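Local coordinates for protein 3,6-diketocamphane 1,6 monooxygenase (Pseudomonas putida, PDB 4UWM) that catalyses the FMNH2- and O2-dependent Baeyer-Villiger oxygenation of a diketocamphane to a lactone, which lets Pseudomonas putida grow on (-)-camphor, at residues Q83-L88 with L147-K152; H257-A262 with E363-E368. One frame throughout, in Å; residues are numbered along the deposited sequence.

The two contacts lie on opposite sides of the chain's centre, with their own centres about 37 Å apart, and sample different layers of one TIM barrel. Contact 1 is helix on helix: helices 85-98 and 139-155 meet in the outer layer. Contact 2 is strand on helix, joining strand 254-261 to the last long helix, 356-369. They share no element, yet in both every touching residue is buried, the two areas are close (222 and 217 Å²), and no hydrogen bond crosses between the paired segments. Sulfur-bearing and aliphatic side chains do the packing in each. Their margins differ: segment 83-88 touches the second subunit, whereas no other protein chain reaches contact 2.

Contact 1. Residues Q83-L88 with L147-K152; sequences QHPAKL and LFIMEK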
loop_
_atom_site.group_PDB
_atom_site.type_symbol
_atom_site.label_atom_id
_atom_site.label_comp_id
_atom_site.label_asym_id
_atom_site.label_seq_id
_atom_site.Cartn_x
_atom_site.Cartn_y
_atom_site.Cartn_z
ATOM N N GLN A 83 -10.607 8.190 -1.023
ATOM C CA GLN A 83 -10.611 6.810 -0.502
ATOM C C GLN A 83 -11.835 6.575 0.363
ATOM O O GLN A 83 -12.297 7.517 1.032
ATOM C CB GLN A 83 -9.397 6.574 0.433
ATOM C CG GLN A 83 -8.040 6.909 -0.145
ATOM C CD GLN A 83 -6.905 6.148 0.527
ATOM O OE1 GLN A 83 -5.769 6.629 0.604
ATOM N NE2 GLN A 83 -7.204 4.948 0.992
ATOM N N HIS A 84 -12.308 5.329 0.416
ATOM C CA HIS A 84 -13.270 4.956 1.448
ATOM C C HIS A 84 -12.591 5.043 2.806
ATOM O O HIS A 84 -11.538 4.440 3.007
ATOM C CB HIS A 84 -13.825 3.540 1.234
ATOM C CG HIS A 84 -15.058 3.300 2.035
ATOM N ND1 HIS A 84 -15.020 3.062 3.389
ATOM C CD2 HIS A 84 -16.368 3.418 1.705
ATOM C CE1 HIS A 84 -16.256 2.975 3.855
ATOM N NE2 HIS A 84 -17.092 3.185 2.851
ATOM N N PRO A 85 -13.188 5.783 3.765
ATOM C CA PRO A 85 -12.552 5.997 5.060
ATOM C C PRO A 85 -12.337 4.749 5.902
ATOM O O PRO A 85 -11.418 4.739 6.703
ATOM C CB PRO A 85 -13.538 6.946 5.800
ATOM C CG PRO A 85 -14.334 7.575 4.715
ATOM C CD PRO A 85 -14.423 6.579 3.616
ATOM N N ALA A 86 -13.210 3.739 5.806
ATOM C CA ALA A 86 -12.964 2.484 6.543
ATOM C C ALA A 86 -11.744 1.723 5.984
ATOM O O ALA A 86 -10.949 1.194 6.738
ATOM C CB ALA A 86 -14.198 1.568 6.528
ATOM N N LYS A 87 -11.647 1.645 4.673
ATOM C CA LYS A 87 -10.468 1.028 4.022
ATOM C C LYS A 87 -9.178 1.759 4.435
ATOM O O LYS A 87 -8.175 1.128 4.768
ATOM C CB LYS A 87 -10.652 1.058 2.504
ATOM C CG LYS A 87 -9.624 0.269 1.687
ATOM C CD LYS A 87 -9.859 -1.236 1.897
ATOM C CE LYS A 87 -8.940 -2.090 1.057
ATOM N NZ LYS A 87 -7.549 -1.892 1.555
ATOM N N LEU A 88 -9.207 3.086 4.363
ATOM C CA LEU A 88 -8.054 3.914 4.738
ATOM C C LEU A 88 -7.713 3.775 6.231
ATOM O O LEU A 88 -6.556 3.542 6.619
ATOM C CB LEU A 88 -8.297 5.383 4.311
ATOM C CG LEU A 88 -7.200 6.407 4.650
ATOM C CD1 LEU A 88 -5.820 5.935 4.149
ATOM C CD2 LEU A 88 -7.561 7.774 4.079
ATOM N N LEU A 147 -12.530 11.901 8.410
ATOM C CA LEU A 147 -11.836 11.863 9.693
ATOM C C LEU A 147 -12.795 11.429 10.814
ATOM O O LEU A 147 -12.427 10.647 11.685
ATOM C CB LEU A 147 -11.247 13.244 10.006
ATOM C CG LEU A 147 -10.538 13.436 11.347
ATOM C CD1 LEU A 147 -9.367 12.468 11.510
ATOM C CD2 LEU A 147 -10.069 14.874 11.429
ATOM N N PHE A 148 -14.022 11.940 10.769
ATOM C CA PHE A 148 -15.072 11.536 11.731
ATOM C C PHE A 148 -15.199 10.017 11.744
ATOM O O PHE A 148 -15.129 9.405 12.809
ATOM C CB PHE A 148 -16.404 12.200 11.379
ATOM C CG PHE A 148 -17.579 11.701 12.196
ATOM C CD1 PHE A 148 -17.799 12.165 13.487
ATOM C CD2 PHE A 148 -18.462 10.772 11.660
ATOM C CE1 PHE A 148 -18.881 11.721 14.232
ATOM C CE2 PHE A 148 -19.548 10.312 12.404
ATOM C CZ PHE A 148 -19.758 10.796 13.691
ATOM N N ILE A 149 -15.347 9.416 10.556
ATOM C CA ILE A 149 -15.426 7.949 10.403
ATOM C C ILE A 149 -14.172 7.210 10.863
ATOM O O ILE A 149 -14.264 6.254 11.645
ATOM C CB ILE A 149 -15.795 7.552 8.940
ATOM C CG1 ILE A 149 -17.200 8.066 8.606
ATOM C CG2 ILE A 149 -15.668 6.044 8.713
ATOM C CD1 ILE A 149 -17.558 8.104 7.121
ATOM N N MET A 150 -12.989 7.637 10.386
ATOM C CA MET A 150 -11.767 6.920 10.713
ATOM C C MET A 150 -11.494 6.857 12.211
ATOM O O MET A 150 -11.089 5.816 12.729
ATOM C CB MET A 150 -10.548 7.528 9.964
ATOM C CG MET A 150 -10.672 7.441 8.437
ATOM S SD MET A 150 -9.012 7.489 7.658
ATOM C CE MET A 150 -8.512 9.155 8.027
ATOM N N GLU A 151 -11.680 7.973 12.909
ATOM C CA GLU A 151 -11.472 7.988 14.365
ATOM C C GLU A 151 -12.379 6.972 15.068
ATOM O O GLU A 151 -11.982 6.366 16.055
ATOM C CB GLU A 151 -11.748 9.378 14.936
ATOM C CG GLU A 151 -10.766 10.429 14.453
ATOM C CD GLU A 151 -11.151 11.839 14.857
ATOM O OE1 GLU A 151 -12.357 12.146 14.986
ATOM O OE2 GLU A 151 -10.233 12.661 14.993
ATOM N N LYS A 152 -13.593 6.798 14.560
ATOM C CA LYS A 152 -14.515 5.812 15.165
ATOM C C LYS A 152 -14.109 4.365 14.827
ATOM O O LYS A 152 -14.210 3.458 15.671
ATOM C CB LYS A 152 -15.966 6.138 14.805
ATOM C CG LYS A 152 -16.425 7.493 15.335
ATOM C CD LYS A 152 -17.768 7.900 14.737
ATOM C CE LYS A 152 -18.927 7.207 15.458
ATOM N NZ LYS A 152 -19.043 7.658 16.875
#
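Pro85 and Ile149 meet where two outer helices of the TIM barrel of this luciferase-family enzyme lie side by side: helix 85-98, which follows strand 72-79, and helix 139-155, which comes after the neighbouring strand 105-108. The packed part involves four side chains. Pro85 CB sits 3.7 Å from Ile149 CG2, while at the ring's next corner Pro85 CG is 4.1 Å from Ile149 CD1, so the CG2 branch and the CD1 end of the isoleucine each meet a different carbon of one pyrrolidine ring. Met150 fills the neighbouring position. Its CG stands beside the backbone N, opposite the carbonyl carbon, and comes within 3.3 Å of Pro85 O, and a nearly extended chi2 of -156° then sends SD across to Leu88, 3.7 Å from Leu88 CG and 3.9 Å from Leu88 CD2. Leu80 touches both Met150 and Leu88.

The start of helix 85-98 is organised separately by His84 at its N-cap. His84 ND1 accepts Ala86 N at 3.1 Å, a moderately bent bond (143°) whose donor is tilted 22° from the ring plane, and His84 NE2 is hydrogen-bonded to Asp167 O. Beyond this turn, Lys87 packs on Gln83 of the second subunit.

On the far side of segment 147-152 the contact gives way to solvent. Glu151 and Lys152 are partly exposed, Phe148 is exposed, and none of the three touches segment 83-88. Lys152, in a cation-pi pair with Phe159, folds back so that its CD lies 3.6 Å above the plane of the Phe148 ring, displaced toward the rim.

Contact 2. Residues H257-A262 with E363-E368; sequences HTVFCA and ELISKE
The carbonyl O of Leu364, a residue whose side chain packs on Cys261, accepts Glu368 N at 2.8 Å; with Lys367 N to Glu363 O at 2.9 Å, this bond belongs to the helical turn that carries Leu364 and Ile365 to the strand. From the strand, Cys261 N donates to OG of Ser361, about one turn before Leu364 in helix 356-369, so a polar link between strand and helix lies just beside the apolar packing.

That packing begins with a tight pair. Val259 CG1 and Ile365 CD1 are 3.4 Å apart, closer than usual for two methyl groups, and the two side chains meet at a slant. The torsions account for the approach: Val259 holds CG1 opposite its backbone N (chi1 -174°), and Ile365 turns CG1 away from its own carbonyl carbon (chi1 -67°), from where CD1 extends to the valine. Ile365 CG1 also lies 4.0 Å from Cys261 CB.

Strand 254-261 is a stave of the parallel TIM barrel, paired with strand 343-347, and helix 356-369 follows that neighbouring strand and lies against both. The 86° between the short strand and helix axes, 8.2 Å apart at closest approach, shows that they run almost at right angles here. Alternation along the strand sorts the residues: Val259 and Cys261 direct CB toward the helix, whereas Phe260 points away and packs on helices 265-274 and 276-291.

Leu344 of strand 343-347 touches both Val259 and Ile365. Just past the strand's end, Leu364 CD1 comes to 4.0 Å from Ala262 CA. Cys261 SG has two modelled positions, which leaves its contacts less certain, but Cys261 CB lies 4.0 Å from Leu364 CB.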
loop_
_atom_site.group_PDB
_atom_site.type_symbol
_atom_site.label_atom_id
_atom_site.label_comp_id
_atom_site.label_asym_id
_atom_site.label_seq_id
_atom_site.Cartn_x
_atom_site.Cartn_y
_atom_site.Cartn_z
ATOM N N HIS A 257 12.085 23.413 4.172
ATOM C CA HIS A 257 13.049 24.326 3.567
ATOM C C HIS A 257 13.830 23.557 2.517
ATOM O O HIS A 257 14.025 22.338 2.647
ATOM C CB HIS A 257 14.081 24.809 4.604
ATOM C CG HIS A 257 13.558 25.800 5.596
ATOM N ND1 HIS A 257 13.521 27.155 5.345
ATOM C CD2 HIS A 257 13.085 25.637 6.853
ATOM C CE1 HIS A 257 13.030 27.782 6.401
ATOM N NE2 HIS A 257 12.763 26.883 7.332
ATOM N N THR A 258 14.311 24.279 1.510
ATOM C CA THR A 258 15.335 23.767 0.607
ATOM C C THR A 258 16.684 23.994 1.305
ATOM O O THR A 258 17.011 25.127 1.674
ATOM C CB THR A 258 15.270 24.495 -0.741
ATOM O OG1 THR A 258 13.964 24.323 -1.303
ATOM C CG2 THR A 258 16.339 23.976 -1.709
ATOM N N VAL A 259 17.426 22.908 1.525
ATOM C CA VAL A 259 18.591 22.897 2.406
ATOM C C VAL A 259 19.704 22.100 1.754
ATOM O O VAL A 259 19.505 20.956 1.355
ATOM C CB VAL A 259 18.292 22.260 3.790
ATOM C CG1 VAL A 259 19.479 22.410 4.729
ATOM C CG2 VAL A 259 17.070 22.878 4.427
ATOM N N PHE A 260 20.883 22.710 1.637
ATOM C CA PHE A 260 22.051 21.978 1.160
ATOM C C PHE A 260 23.320 22.432 1.883
ATOM O O PHE A 260 23.575 23.635 2.036
ATOM C CB PHE A 260 22.198 22.065 -0.359
ATOM C CG PHE A 260 23.207 21.092 -0.915
ATOM C CD1 PHE A 260 24.568 21.413 -0.952
ATOM C CD2 PHE A 260 22.808 19.846 -1.380
ATOM C CE1 PHE A 260 25.496 20.513 -1.452
ATOM C CE2 PHE A 260 23.733 18.940 -1.878
ATOM C CZ PHE A 260 25.081 19.270 -1.914
ATOM N N CYS A 261 24.087 21.446 2.336
ATOM C CA CYS A 261 25.281 21.682 3.132
ATOM C C CYS A 261 26.513 21.018 2.513
ATOM O O CYS A 261 26.426 19.906 2.008
ATOM C CB CYS A 261 25.053 21.141 4.539
ATOM S SG CYS A 261 26.137 21.827 5.792
ATOM N N ALA A 262 27.645 21.714 2.567
ATOM C CA ALA A 262 28.923 21.179 2.117
ATOM C C ALA A 262 30.048 21.753 2.993
ATOM O O ALA A 262 29.777 22.513 3.937
ATOM C CB ALA A 262 29.146 21.494 0.647
ATOM N N GLU A 363 23.954 14.156 6.174
ATOM C CA GLU A 363 24.754 13.859 7.357
ATOM C C GLU A 363 25.212 15.128 8.084
ATOM O O GLU A 363 25.167 15.174 9.313
ATOM C CB GLU A 363 25.944 12.976 7.022
ATOM C CG GLU A 363 26.616 12.408 8.250
ATOM C CD GLU A 363 27.570 11.298 7.915
ATOM O OE1 GLU A 363 28.290 11.421 6.904
ATOM O OE2 GLU A 363 27.592 10.298 8.661
ATOM N N LEU A 364 25.620 16.151 7.335
ATOM C CA LEU A 364 26.092 17.398 7.936
ATOM C C LEU A 364 24.979 18.141 8.675
ATOM O O LEU A 364 25.176 18.603 9.806
ATOM C CB LEU A 364 26.736 18.305 6.887
ATOM C CG LEU A 364 28.099 17.856 6.358
ATOM C CD1 LEU A 364 28.569 18.798 5.261
ATOM C CD2 LEU A 364 29.131 17.753 7.478
ATOM N N ILE A 365 23.812 18.229 8.035
ATOM C CA ILE A 365 22.638 18.876 8.616
ATOM C C ILE A 365 22.234 18.174 9.914
ATOM O O ILE A 365 22.079 18.816 10.957
ATOM C CB ILE A 365 21.463 18.908 7.615
ATOM C CG1 ILE A 365 21.798 19.815 6.428
ATOM C CG2 ILE A 365 20.171 19.359 8.293
ATOM C CD1 ILE A 365 21.076 19.449 5.144
ATOM N N SER A 366 22.116 16.852 9.853
ATOM C CA SER A 366 21.592 16.055 10.963
ATOM C C SER A 366 22.554 15.956 12.155
ATOM O O SER A 366 22.112 16.037 13.311
ATOM C CB SER A 366 21.220 14.649 10.463
ATOM O OG SER A 366 20.806 13.807 11.523
ATOM N N LYS A 367 23.849 15.779 11.862
ATOM C CA LYS A 367 24.876 15.589 12.894
ATOM C C LYS A 367 25.592 16.873 13.340
ATOM O O LYS A 367 25.932 17.014 14.516
ATOM C CB LYS A 367 25.916 14.562 12.433
ATOM C CG LYS A 367 25.435 13.123 12.459
ATOM C CD LYS A 367 26.482 12.185 11.882
ATOM C CE LYS A 367 26.071 10.731 12.052
ATOM N NZ LYS A 367 26.955 9.809 11.287
ATOM N N GLU A 368 25.828 17.799 12.408
ATOM C CA GLU A 368 26.637 18.996 12.685
ATOM C C GLU A 368 25.842 20.293 12.806
ATOM O O GLU A 368 26.238 21.200 13.535
ATOM C CB GLU A 368 27.739 19.169 11.632
ATOM C CG GLU A 368 28.851 18.130 11.704
ATOM C CD GLU A 368 30.090 18.529 10.918
ATOM O OE1 GLU A 368 30.334 19.745 10.741
ATOM O OE2 GLU A 368 30.830 17.621 10.482
#